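Local coordinates for protein beta-lactamase/D-alanine Carboxypeptidase (Yersinia pestis, PDB 3RJU) that probably hydrolyses beta-lactams or D-alanine-ended peptidoglycan peptides, as a serine hydrolase of the beta-lactamase and penicillin-binding protein family, at residues V24-V29 and V323-T328; E43-N48 and L208-G213; S56-A61 and S231-M236; T196-T201 and N219-A224; H238-F243 and T311-V316. All coordinates share one frame; numbering follows the deposited sequence. Where two conformers were deposited one is given.

Contact 1. Residues V24-V29 and V323-T328; sequences VGMALV and VFVVVT
A27 and V326 form a hydrogen-bonded pair between two antiparallel strands, 25-29 and 323-328. A27 N gives its hydrogen to V326 O, and V326 N returns one to A27 O at 3.0 Å. V29 and F324 make the next such pair, with V29 N to F324 O at 2.8 Å. L28 with V325 lies between these pairs and M26 with V327 just beyond; both are non-hydrogen-bonded.

Side chains alternate between the two faces. On one face CG of M26, a selenomethionine, rests on V327 CG2 at 3.7 Å. L28 CD1 bridges two residues: it meets V323 CG1 at 3.6 Å and also touches V325 CB. On the other face A27 CB meets V326 CG1 at 3.7 Å. V29 CG2 lies at the edge of the F324 ring, near its plane.

The end of the ladder is different. V24 N donates to T328 O. G25 N donates to T328 OG1 at 2.9 Å, in a bent bond of 134°. The T328 hydroxyl sits between the backbone N and carbonyl carbon (chi1 43°), which turns it back to the glycine.

The strands are neighbours in the main antiparallel sheet. Helix 336-349 covers the V325 and V327 face through M338 and V342. Helix 233-241 covers the other face, where P233 meets A27 and M236 meets F324. This is the helix-sheet-helix sandwich of the serine beta-lactamase fold. Backbone polar groups are paired strand to strand, while both faces carry almost wholly apolar side chains. The sheet can therefore be buried on both sides, and it joins strands near the chain's two ends.

Contact 2. Residues E43-N48 and L208-G213; sequences ETQPGN and LMIGVG
T44 and Q45 run beside M209 and I210 as two loop backbones, joined by one direct bond from I210 N to T44 O at 2.8 Å. The bond is bent to 145°, and the donor lies 32° out of the carbonyl plane. M209 CA also rests on T44 O, in a CA-H...O contact.

I210 carries most of the side-chain contact. In the Q45 conformer described, I210 CD1 sits over the face of the Q45 amide, 3.4 Å from Q45 CD. The other branch, CG2, touches P46 CD at 4.1 Å. CG1 is anti to the carbonyl carbon (chi1 -67°), and this aims CD1 at the glutamine. On the M209 side, T44 CG2 crosses the selenomethionine chain at about a right angle.

Residues Q45 to N48 form a type II beta turn, with G47 in the positive-phi position. The turn follows edge strand 35-42. N48 ND2 ties it down with a straight bond to T44 OG1 at 2.9 Å. E43 OE1 accepts from G47 N, and E43 OE2 accepts from N49 N.

A water bridges the loops by donating to E43 O and to I210 O, each at 2.8 Å. P46 is exposed, whereas M209 is buried against P52 and F309.

Contact 3. Residues S56-A61 and S231-M236; sequences SLIRIA and STPEDM
I58 and S231 form an antiparallel hydrogen-bonded pair through both of their backbone polar groups. I58 N donates to S231 O and S231 N donates to I58 O, each at 2.9 Å. L57 CA makes a CA-H...O contact with S231 O at 3.3 Å. L57 CD1 and I58 CG1 pack against the same oxygen. I58 CG1 is brought there by its place between the backbone N and carbonyl carbon (chi1 62°).

S56 O has no hydrogen-bond partner in the model; it is buried against T232 CG2 and P233 CD, the latter at 3.2 Å.

The pair belongs to a small two-stranded sheet, whose strand 230-231 runs through T232 into helix 233-241. T232 is the N-cap of that helix. Its OG1 accepts from D235 N at 3.1 Å, and M236 N bonds to T232 O.

Several side-chain polar groups have partners in nearby loops. S231 OG and D235 OD2 both bond to T196 OG1, and S56 OG bonds to R53 N. R59 starts away from segment 231-236, and its NH2 donates to the backbone oxygens of R216 and S215.

Beyond the pair, I60 CG2 touches S231 CB at 3.7 Å. The same methyl lies 4.1 Å from SE of M236, a selenomethionine. The I60 side chain lies near, without touching, S62 and K65, which fit an SxxK motif and are probably part of the active site.

Contact 4. Residues T196-T201 and N219-A224; sequences TTLTPT and NTVAAA
L198 points its side chain at T220, V221 and A224, on and around the short 3-10 segment 221-222. Three of its carbons each meet a different residue. CB meets V221 CG2 at 3.7 Å. CD1 reaches further and meets A224 CB, also at 3.7 Å. CD2 lies 3.6 Å from T220 OG1, and the leucine and threonine chains cross at an angle. CG is anti to the carbonyl carbon (chi1 -66°), which carries the branched end over to these residues. L183 of helix 179-191 also packs on L198.

T199 and N219 lie side by side and point the same way. The threonine methyl CG2 comes to 3.5 Å from N219 ND2. It also touches V221 CG2, so this one valine methyl packs against both L198 and T199.

One hydrogen bond joins the backbones. T220 N donates to L198 O at 2.9 Å, in a nearly straight bond of 172° that lies in the carbonyl plane. N219 CA adds a CA-H...O contact to the same oxygen.

Each loop is also fixed within itself. T197 OG1 accepts from T199 N in an ST turn. N219 OD1 accepts from V221 N at 2.9 Å in an Asx turn, which leads into the 3-10 segment. T220 OG1 bonds to G228 O.

The two loops flank helix 202-205, and the disulfide C205-C217 lies between them in the chain. T199 and N219 are exposed, while L198, T220 and A224 are buried. Polar side chains thus shape the turns, one backbone bond aligns them, and apolar contact round L198 fills the inner side.

Contact 5. Residues H238-F243 and T311-V316; sequences HWMQQF and TYMAMV
M240 and M313, both selenomethionines, pack closely between a helix and the main sheet. M240 SE lies 3.8 Å from M313 CG, and the two chains slide past each other in opposite directions. M313 SE then meets the edge of the W239 indole at CZ3, also at 3.8 Å. It lies 88° off the normal of the six-membered ring, a Met-aromatic contact at the edge.

M315, two residues on, points to the same side as M313. Its CE touches M240 CG at 3.7 Å, and its SE touches F243 CB at 3.6 Å. The bend at chi3 (69°) brings CE back to M240. The approach of M315 to the F243 ring is oblique. M315 was modelled in two conformers, and this account holds for one.

Here helix 233-241 packs on strand 309-316, on one face of the central sheet of the beta-lactamase fold. F324 of the next strand touches both M240 and M313.

Away from the sheet the layer is more polar. Q241 and Q242 are partly exposed, and H238 is exposed. In the conformer described, Q242 NE2 bonds to W239 O and lies over one face of the indole, near its rim. W239 NE1 donates to E70 OE1.

In the fold
From the N terminus, strand 25-32 opens the loop of contact 1. This closes only near the C terminus and holds all the others. Contact 2 opens next, just after strand 35-42, and contact 3 follows at 56-61. Contact 2 closes at 208-213 before contact 3 closes at 231-236, so the two cross. Contact 4 is short. It opens at 196-201 and closes at 219-224, crossing contact 2 and nesting inside contact 3. Contact 5 opens after contact 3 closes, further along helix 233-241, and ends in strand 309-316. Contacts 1 and 5 meet in the main sheet. Contact 3 links that region to the loops of contacts 2 and 4.

Contact 1. Residues V24-V29 and V323-T328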
# COMPACT_ATOMS: atom_id res chain seq x y z
N VAL A 24 19.27 3.29 -6.29
CA VAL A 24 19.70 3.49 -7.67
C VAL A 24 19.02 4.77 -8.16
O VAL A 24 19.67 5.69 -8.69
CB VAL A 24 19.28 2.31 -8.56
CG1 VAL A 24 19.54 2.64 -10.03
CG2 VAL A 24 20.02 1.03 -8.16
N GLY A 25 17.70 4.83 -7.97
CA GLY A 25 16.93 6.03 -8.27
C GLY A 25 15.91 6.28 -7.18
O GLY A 25 15.52 5.35 -6.47
N MSE A 26 15.46 7.52 -7.07
CA MSE A 26 14.48 7.88 -6.04
C MSE A 26 13.57 9.00 -6.52
O MSE A 26 14.03 9.96 -7.17
CB MSE A 26 15.19 8.33 -4.76
CG MSE A 26 14.24 8.77 -3.65
SE MSE A 26 15.24 9.13 -2.04
CE MSE A 26 14.48 10.77 -1.49
N ALA A 27 12.28 8.89 -6.18
CA ALA A 27 11.39 10.04 -6.26
C ALA A 27 10.75 10.27 -4.89
O ALA A 27 10.31 9.33 -4.23
CB ALA A 27 10.30 9.84 -7.31
N LEU A 28 10.70 11.54 -4.49
CA LEU A 28 10.15 11.94 -3.20
C LEU A 28 9.07 12.99 -3.46
O LEU A 28 9.31 13.97 -4.19
CB LEU A 28 11.26 12.55 -2.32
CG LEU A 28 10.86 13.05 -0.93
CD1 LEU A 28 10.50 11.91 0.02
CD2 LEU A 28 12.01 13.87 -0.35
N VAL A 29 7.90 12.79 -2.85
CA VAL A 29 6.78 13.69 -3.01
C VAL A 29 6.35 14.12 -1.63
O VAL A 29 6.00 13.28 -0.79
CB VAL A 29 5.57 13.00 -3.69
CG1 VAL A 29 4.37 13.96 -3.77
CG2 VAL A 29 5.96 12.50 -5.08
N VAL A 323 4.15 12.42 3.11
CA VAL A 323 5.34 12.15 2.33
C VAL A 323 5.24 10.78 1.70
O VAL A 323 4.91 9.80 2.37
CB VAL A 323 6.59 12.21 3.19
CG1 VAL A 323 7.80 11.88 2.34
CG2 VAL A 323 6.73 13.62 3.80
N PHE A 324 5.49 10.71 0.40
CA PHE A 324 5.58 9.45 -0.31
C PHE A 324 6.98 9.34 -0.92
O PHE A 324 7.48 10.30 -1.53
CB PHE A 324 4.57 9.40 -1.46
CG PHE A 324 4.74 8.20 -2.36
CD1 PHE A 324 4.43 6.92 -1.90
CD2 PHE A 324 5.19 8.36 -3.67
CE1 PHE A 324 4.59 5.81 -2.72
CE2 PHE A 324 5.35 7.25 -4.49
CZ PHE A 324 5.04 5.97 -4.02
N VAL A 325 7.60 8.17 -0.78
CA VAL A 325 8.91 7.98 -1.37
C VAL A 325 8.96 6.65 -2.09
O VAL A 325 8.34 5.67 -1.66
CB VAL A 325 10.06 8.07 -0.31
CG1 VAL A 325 9.91 6.98 0.73
CG2 VAL A 325 11.42 8.00 -0.98
N VAL A 326 9.67 6.62 -3.20
CA VAL A 326 9.89 5.38 -3.92
C VAL A 326 11.38 5.31 -4.26
O VAL A 326 11.98 6.31 -4.71
CB VAL A 326 9.02 5.25 -5.22
CG1 VAL A 326 9.16 6.48 -6.13
CG2 VAL A 326 9.39 3.96 -5.96
N VAL A 327 11.96 4.15 -4.01
CA VAL A 327 13.37 3.92 -4.31
C VAL A 327 13.51 2.62 -5.08
O VAL A 327 12.84 1.63 -4.78
CB VAL A 327 14.18 3.84 -2.97
CG1 VAL A 327 15.45 2.98 -3.09
CG2 VAL A 327 14.48 5.24 -2.42
N THR A 328 14.37 2.60 -6.09
CA THR A 328 14.81 1.34 -6.66
C THR A 328 16.08 0.87 -5.91
O THR A 328 17.03 1.64 -5.68
CB THR A 328 15.08 1.47 -8.16
OG1 THR A 328 15.79 2.70 -8.39
CG2 THR A 328 13.78 1.49 -8.95

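Contact 2. Residues E43-N48 and L208-G213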
# COMPACT_ATOMS: atom_id res chain seq x y z
N GLU A 43 19.16 7.45 -10.94
CA GLU A 43 18.98 6.99 -12.31
C GLU A 43 17.79 6.06 -12.40
O GLU A 43 17.49 5.34 -11.45
CB GLU A 43 20.22 6.19 -12.73
CG GLU A 43 21.53 6.86 -12.48
CD GLU A 43 22.66 5.91 -12.80
OE1 GLU A 43 22.94 4.98 -12.01
OE2 GLU A 43 23.26 6.10 -13.87
N THR A 44 17.15 6.06 -13.56
CA THR A 44 16.01 5.16 -13.80
C THR A 44 16.44 3.73 -14.16
O THR A 44 15.61 2.84 -14.21
CB THR A 44 15.07 5.70 -14.89
OG1 THR A 44 15.81 5.86 -16.10
CG2 THR A 44 14.46 7.04 -14.48
N GLN A 45 17.72 3.54 -14.46
CA GLN A 45 18.31 2.21 -14.63
C GLN A 45 19.79 2.34 -14.27
O GLN A 45 20.39 3.37 -14.56
CB GLN A 45 18.17 1.71 -16.08
CG GLN A 45 16.74 1.77 -16.63
CD GLN A 45 16.60 1.11 -18.00
OE1 GLN A 45 17.43 0.30 -18.41
NE2 GLN A 45 15.53 1.46 -18.72
N PRO A 46 20.37 1.32 -13.62
CA PRO A 46 21.78 1.45 -13.23
C PRO A 46 22.66 1.87 -14.41
O PRO A 46 22.63 1.21 -15.45
CB PRO A 46 22.14 0.05 -12.73
CG PRO A 46 20.83 -0.45 -12.18
CD PRO A 46 19.81 0.03 -13.17
N GLY A 47 23.38 2.97 -14.26
CA GLY A 47 24.32 3.43 -15.27
C GLY A 47 23.75 4.30 -16.38
O GLY A 47 24.51 4.78 -17.21
N ASN A 48 22.44 4.53 -16.41
CA ASN A 48 21.88 5.27 -17.54
C ASN A 48 21.89 6.80 -17.41
O ASN A 48 21.63 7.51 -18.38
CB ASN A 48 20.49 4.75 -17.97
CG ASN A 48 19.35 5.24 -17.08
OD1 ASN A 48 19.55 5.88 -16.05
ND2 ASN A 48 18.14 4.94 -17.50
N LEU A 208 9.27 2.18 -16.78
CA LEU A 208 9.43 1.52 -15.47
C LEU A 208 10.90 1.61 -15.04
O LEU A 208 11.82 1.25 -15.80
CB LEU A 208 8.97 0.07 -15.52
CG LEU A 208 8.98 -0.68 -14.18
CD1 LEU A 208 7.95 -0.10 -13.20
CD2 LEU A 208 8.77 -2.18 -14.38
N MSE A 209 11.12 2.14 -13.84
CA MSE A 209 12.46 2.25 -13.28
C MSE A 209 12.96 0.84 -12.96
O MSE A 209 12.16 -0.08 -12.75
CB MSE A 209 12.44 3.11 -12.01
CG MSE A 209 11.94 4.55 -12.26
SE MSE A 209 11.81 5.52 -10.58
CE MSE A 209 13.63 5.31 -9.91
N ILE A 210 14.29 0.69 -12.90
CA ILE A 210 14.94 -0.59 -12.74
C ILE A 210 15.99 -0.51 -11.64
O ILE A 210 16.82 0.40 -11.62
CB ILE A 210 15.61 -1.04 -14.05
CG1 ILE A 210 14.55 -1.32 -15.12
CG2 ILE A 210 16.48 -2.26 -13.82
CD1 ILE A 210 15.11 -1.54 -16.53
N GLY A 211 15.95 -1.47 -10.72
CA GLY A 211 17.00 -1.62 -9.73
C GLY A 211 17.35 -3.09 -9.58
O GLY A 211 16.98 -3.92 -10.41
N VAL A 212 18.04 -3.43 -8.50
CA VAL A 212 18.41 -4.81 -8.23
C VAL A 212 17.17 -5.59 -7.85
O VAL A 212 16.34 -5.13 -7.06
CB VAL A 212 19.47 -4.89 -7.11
CG1 VAL A 212 19.74 -6.33 -6.69
CG2 VAL A 212 20.77 -4.21 -7.58
N GLY A 213 17.02 -6.78 -8.42
CA GLY A 213 15.86 -7.61 -8.18
C GLY A 213 14.66 -7.27 -9.06
O GLY A 213 13.54 -7.71 -8.80
O HOH W 1 16.02 3.02 -11.04
O HOH W 2 12.97 3.52 -18.13

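Contact 3. Residues S56-A61 and S231-M236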
# COMPACT_ATOMS: atom_id res chain seq x y z
N SER A 56 7.76 8.80 -14.35
CA SER A 56 8.45 7.51 -14.29
C SER A 56 7.51 6.45 -13.71
O SER A 56 6.85 6.68 -12.69
CB SER A 56 9.72 7.60 -13.43
OG SER A 56 10.72 8.36 -14.08
N LEU A 57 7.44 5.29 -14.35
CA LEU A 57 6.60 4.21 -13.83
C LEU A 57 7.31 3.54 -12.67
O LEU A 57 8.52 3.31 -12.71
CB LEU A 57 6.22 3.18 -14.91
CG LEU A 57 4.88 2.48 -14.67
CD1 LEU A 57 3.73 3.47 -14.86
CD2 LEU A 57 4.69 1.26 -15.57
N ILE A 58 6.54 3.22 -11.65
CA ILE A 58 7.07 2.56 -10.46
C ILE A 58 6.14 1.42 -10.07
O ILE A 58 4.95 1.43 -10.43
CB ILE A 58 7.18 3.55 -9.28
CG1 ILE A 58 5.80 4.09 -8.88
CG2 ILE A 58 8.11 4.71 -9.64
CD1 ILE A 58 5.85 5.11 -7.72
N ARG A 59 6.67 0.44 -9.34
CA ARG A 59 5.82 -0.51 -8.63
C ARG A 59 5.57 0.03 -7.23
O ARG A 59 6.54 0.28 -6.48
CB ARG A 59 6.48 -1.89 -8.52
CG ARG A 59 6.83 -2.52 -9.87
CD ARG A 59 7.29 -3.96 -9.68
NE ARG A 59 7.84 -4.57 -10.89
CZ ARG A 59 7.15 -5.35 -11.73
NH1 ARG A 59 5.86 -5.62 -11.51
NH2 ARG A 59 7.77 -5.88 -12.77
N ILE A 60 4.31 0.25 -6.86
CA ILE A 60 4.07 0.74 -5.50
C ILE A 60 4.02 -0.38 -4.47
O ILE A 60 3.95 -0.13 -3.26
CB ILE A 60 2.81 1.66 -5.40
CG1 ILE A 60 1.51 0.85 -5.57
CG2 ILE A 60 2.89 2.80 -6.42
CD1 ILE A 60 0.25 1.71 -5.35
N ALA A 61 4.07 -1.62 -4.94
CA ALA A 61 4.06 -2.78 -4.06
C ALA A 61 2.89 -2.65 -3.09
O ALA A 61 1.79 -2.31 -3.51
CB ALA A 61 5.41 -2.94 -3.32
N SER A 231 2.32 2.70 -10.69
CA SER A 231 1.88 4.09 -10.70
C SER A 231 3.03 5.01 -11.12
O SER A 231 4.02 4.55 -11.73
CB SER A 231 1.31 4.48 -9.33
OG SER A 231 0.64 5.73 -9.37
N THR A 232 2.92 6.29 -10.79
CA THR A 232 4.02 7.23 -11.02
C THR A 232 4.05 8.18 -9.84
O THR A 232 3.06 8.29 -9.10
CB THR A 232 3.77 8.08 -12.28
OG1 THR A 232 2.54 8.80 -12.11
CG2 THR A 232 3.70 7.21 -13.55
N PRO A 233 5.16 8.90 -9.65
CA PRO A 233 5.15 9.87 -8.57
C PRO A 233 4.00 10.89 -8.70
O PRO A 233 3.34 11.18 -7.70
CB PRO A 233 6.52 10.56 -8.71
CG PRO A 233 7.41 9.43 -9.26
CD PRO A 233 6.50 8.74 -10.25
N GLU A 234 3.73 11.39 -9.89
CA GLU A 234 2.70 12.42 -10.02
C GLU A 234 1.30 11.85 -9.73
O GLU A 234 0.46 12.52 -9.11
CB GLU A 234 2.77 13.14 -11.39
CG GLU A 234 2.30 12.29 -12.55
CD GLU A 234 2.63 12.88 -13.90
OE1 GLU A 234 3.11 14.05 -13.96
OE2 GLU A 234 2.39 12.19 -14.92
N ASP A 235 1.04 10.61 -10.15
CA ASP A 235 -0.25 9.99 -9.86
C ASP A 235 -0.40 9.81 -8.35
O ASP A 235 -1.48 10.06 -7.79
CB ASP A 235 -0.40 8.61 -10.52
CG ASP A 235 -0.75 8.68 -12.00
OD1 ASP A 235 -0.69 9.76 -12.61
OD2 ASP A 235 -1.11 7.63 -12.55
N MSE A 236 0.67 9.36 -7.70
CA MSE A 236 0.64 9.12 -6.26
C MSE A 236 0.49 10.42 -5.48
O MSE A 236 -0.14 10.42 -4.40
CB MSE A 236 1.86 8.33 -5.79
CG MSE A 236 1.92 6.92 -6.37
SE MSE A 236 0.31 5.89 -5.96
CE MSE A 236 0.40 6.09 -4.04

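Contact 4. Residues T196-T201 and N219-A224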
# COMPACT_ATOMS: atom_id res chain seq x y z
N THR A 196 -1.78 4.65 -13.48
CA THR A 196 -1.93 3.77 -12.33
C THR A 196 -2.77 2.57 -12.76
O THR A 196 -3.94 2.72 -13.14
CB THR A 196 -2.55 4.51 -11.12
OG1 THR A 196 -1.69 5.59 -10.74
CG2 THR A 196 -2.75 3.57 -9.92
N THR A 197 -2.17 1.38 -12.73
CA THR A 197 -2.70 0.27 -13.49
C THR A 197 -2.12 -1.07 -13.03
O THR A 197 -1.04 -1.11 -12.43
CB THR A 197 -2.40 0.45 -15.00
OG1 THR A 197 -3.01 -0.60 -15.75
CG2 THR A 197 -0.89 0.46 -15.28
N LEU A 198 -2.85 -2.15 -13.30
CA LEU A 198 -2.37 -3.52 -13.12
C LEU A 198 -2.02 -4.12 -14.47
O LEU A 198 -1.52 -5.25 -14.56
CB LEU A 198 -3.45 -4.38 -12.46
CG LEU A 198 -3.82 -4.00 -11.03
CD1 LEU A 198 -5.22 -4.51 -10.66
CD2 LEU A 198 -2.75 -4.49 -10.05
N THR A 199 -2.28 -3.37 -15.53
CA THR A 199 -2.09 -3.88 -16.88
C THR A 199 -1.38 -2.83 -17.75
O THR A 199 -1.98 -2.26 -18.67
CB THR A 199 -3.45 -4.27 -17.51
OG1 THR A 199 -4.32 -3.13 -17.50
CG2 THR A 199 -4.12 -5.38 -16.70
N PRO A 200 -0.10 -2.57 -17.47
CA PRO A 200 0.60 -1.52 -18.22
C PRO A 200 0.76 -1.82 -19.70
O PRO A 200 0.90 -2.98 -20.11
CB PRO A 200 1.96 -1.44 -17.52
CG PRO A 200 2.14 -2.80 -16.91
CD PRO A 200 0.77 -3.23 -16.48
N THR A 201 0.75 -0.77 -20.50
CA THR A 201 1.04 -0.88 -21.92
C THR A 201 2.55 -0.92 -22.14
O THR A 201 3.34 -0.70 -21.21
CB THR A 201 0.52 0.33 -22.68
OG1 THR A 201 1.19 1.50 -22.20
CG2 THR A 201 -0.99 0.48 -22.47
N ASN A 219 1.51 -7.94 -16.67
CA ASN A 219 0.22 -7.92 -16.03
C ASN A 219 0.38 -8.43 -14.60
O ASN A 219 0.94 -9.51 -14.37
CB ASN A 219 -0.72 -8.82 -16.85
CG ASN A 219 -2.11 -8.97 -16.25
OD1 ASN A 219 -2.27 -9.32 -15.08
ND2 ASN A 219 -3.13 -8.75 -17.07
N THR A 220 -0.08 -7.64 -13.63
CA THR A 220 0.04 -7.99 -12.22
C THR A 220 -1.34 -8.13 -11.55
O THR A 220 -1.47 -8.01 -10.32
CB THR A 220 0.85 -6.93 -11.48
OG1 THR A 220 0.27 -5.64 -11.72
CG2 THR A 220 2.33 -6.93 -11.94
N VAL A 221 -2.36 -8.42 -12.35
CA VAL A 221 -3.70 -8.58 -11.81
C VAL A 221 -3.78 -9.68 -10.72
O VAL A 221 -4.62 -9.60 -9.81
CB VAL A 221 -4.73 -8.83 -12.93
CG1 VAL A 221 -6.09 -9.25 -12.35
CG2 VAL A 221 -4.87 -7.58 -13.78
N ALA A 222 -2.91 -10.68 -10.80
CA ALA A 222 -2.87 -11.72 -9.76
C ALA A 222 -2.69 -11.14 -8.35
O ALA A 222 -3.18 -11.72 -7.38
CB ALA A 222 -1.79 -12.72 -10.04
N ALA A 223 -1.99 -10.01 -8.24
CA ALA A 223 -1.77 -9.38 -6.95
C ALA A 223 -2.55 -8.06 -6.85
O ALA A 223 -2.10 -7.09 -6.23
CB ALA A 223 -0.27 -9.14 -6.73
N ALA A 224 -3.74 -8.03 -7.45
CA ALA A 224 -4.57 -6.84 -7.53
C ALA A 224 -4.85 -6.20 -6.17
O ALA A 224 -4.94 -4.97 -6.06
CB ALA A 224 -5.88 -7.17 -8.22

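Contact 5. Residues H238-F243 and T311-V316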
# COMPACT_ATOMS: atom_id res chain seq x y z
N HIS A 238 -1.39 12.89 -6.44
CA HIS A 238 -2.82 13.16 -6.50
C HIS A 238 -3.61 12.26 -5.54
O HIS A 238 -4.55 12.73 -4.89
CB HIS A 238 -3.34 13.02 -7.94
CG HIS A 238 -2.73 14.02 -8.88
ND1 HIS A 238 -2.73 15.37 -8.62
CD2 HIS A 238 -2.10 13.86 -10.07
CE1 HIS A 238 -2.12 16.01 -9.61
NE2 HIS A 238 -1.73 15.11 -10.50
N TRP A 239 -3.22 10.99 -5.44
CA TRP A 239 -3.89 10.06 -4.53
C TRP A 239 -3.70 10.49 -3.08
O TRP A 239 -4.65 10.56 -2.29
CB TRP A 239 -3.38 8.63 -4.73
CG TRP A 239 -4.22 7.63 -4.02
CD1 TRP A 239 -5.40 7.12 -4.44
CD2 TRP A 239 -3.96 7.04 -2.74
NE1 TRP A 239 -5.90 6.24 -3.51
CE2 TRP A 239 -5.04 6.17 -2.45
CE3 TRP A 239 -2.92 7.15 -1.81
CZ2 TRP A 239 -5.11 5.41 -1.28
CZ3 TRP A 239 -3.00 6.41 -0.63
CH2 TRP A 239 -4.08 5.55 -0.39
N MSE A 240 -2.46 10.79 -2.73
CA MSE A 240 -2.14 11.14 -1.35
C MSE A 240 -2.85 12.44 -0.95
O MSE A 240 -3.28 12.60 0.20
CB MSE A 240 -0.62 11.27 -1.19
CG MSE A 240 -0.21 11.56 0.23
SE MSE A 240 1.70 11.28 0.56
CE MSE A 240 2.39 12.76 -0.51
N GLN A 241 -2.99 13.37 -1.89
CA GLN A 241 -3.59 14.68 -1.62
C GLN A 241 -5.01 14.56 -1.06
O GLN A 241 -5.45 15.42 -0.29
CB GLN A 241 -3.60 15.54 -2.90
CG GLN A 241 -4.19 16.97 -2.71
CD GLN A 241 -3.35 17.83 -1.80
OE1 GLN A 241 -2.32 18.35 -2.23
NE2 GLN A 241 -3.75 17.94 -0.54
N GLN A 242 -5.74 13.51 -1.44
CA GLN A 242 -7.14 13.41 -0.98
C GLN A 242 -7.27 13.19 0.53
O GLN A 242 -8.36 13.35 1.08
CB GLN A 242 -8.00 12.39 -1.76
CG GLN A 242 -7.29 11.42 -2.68
CD GLN A 242 -7.93 10.03 -2.69
OE1 GLN A 242 -9.14 9.85 -2.95
NE2 GLN A 242 -7.14 9.04 -2.40
N PHE A 243 -6.17 12.85 1.20
CA PHE A 243 -6.21 12.70 2.66
C PHE A 243 -5.89 13.98 3.43
O PHE A 243 -6.00 14.02 4.65
CB PHE A 243 -5.27 11.58 3.13
CG PHE A 243 -5.60 10.23 2.55
CD1 PHE A 243 -6.49 9.37 3.20
CD2 PHE A 243 -5.05 9.82 1.35
CE1 PHE A 243 -6.81 8.14 2.66
CE2 PHE A 243 -5.37 8.59 0.80
CZ PHE A 243 -6.23 7.74 1.46
N THR A 311 8.81 1.28 -1.19
CA THR A 311 7.97 2.45 -1.11
C THR A 311 7.55 2.68 0.33
O THR A 311 7.51 1.76 1.15
CB THR A 311 6.68 2.30 -1.96
OG1 THR A 311 6.07 1.03 -1.68
CG2 THR A 311 6.98 2.36 -3.45
N TYR A 312 7.24 3.93 0.64
CA TYR A 312 6.77 4.26 1.96
C TYR A 312 5.92 5.51 1.87
O TYR A 312 6.27 6.47 1.15
CB TYR A 312 7.96 4.48 2.90
CG TYR A 312 7.64 4.76 4.35
CD1 TYR A 312 6.87 3.87 5.11
CD2 TYR A 312 8.12 5.92 4.98
CE1 TYR A 312 6.59 4.12 6.45
CE2 TYR A 312 7.85 6.17 6.32
CZ TYR A 312 7.08 5.27 7.05
OH TYR A 312 6.79 5.51 8.39
N MSE A 313 4.81 5.51 2.59
CA MSE A 313 3.99 6.71 2.71
C MSE A 313 3.78 6.97 4.19
O MSE A 313 3.43 6.05 4.93
CB MSE A 313 2.64 6.52 2.02
CG MSE A 313 1.77 7.77 2.08
SE MSE A 313 0.13 7.62 1.07
CE MSE A 313 0.88 7.34 -0.69
N ALA A 314 4.02 8.20 4.62
CA ALA A 314 3.86 8.56 6.03
C ALA A 314 3.11 9.87 6.07
O ALA A 314 3.46 10.81 5.35
CB ALA A 314 5.23 8.71 6.71
N MSE A 315 2.11 9.98 6.92
CA MSE A 315 1.43 11.25 6.98
C MSE A 315 0.89 11.56 8.35
O MSE A 315 0.68 10.67 9.18
CB MSE A 315 0.31 11.32 5.95
CG MSE A 315 -0.82 10.34 6.20
SE MSE A 315 -2.39 10.72 5.11
CE MSE A 315 -1.70 10.25 3.34
N VAL A 316 0.65 12.85 8.55
CA VAL A 316 0.09 13.36 9.79
C VAL A 316 -1.13 14.15 9.33
O VAL A 316 -1.05 15.34 9.05
CB VAL A 316 1.10 14.26 10.54
CG1 VAL A 316 0.50 14.76 11.86
CG2 VAL A 316 2.39 13.50 10.81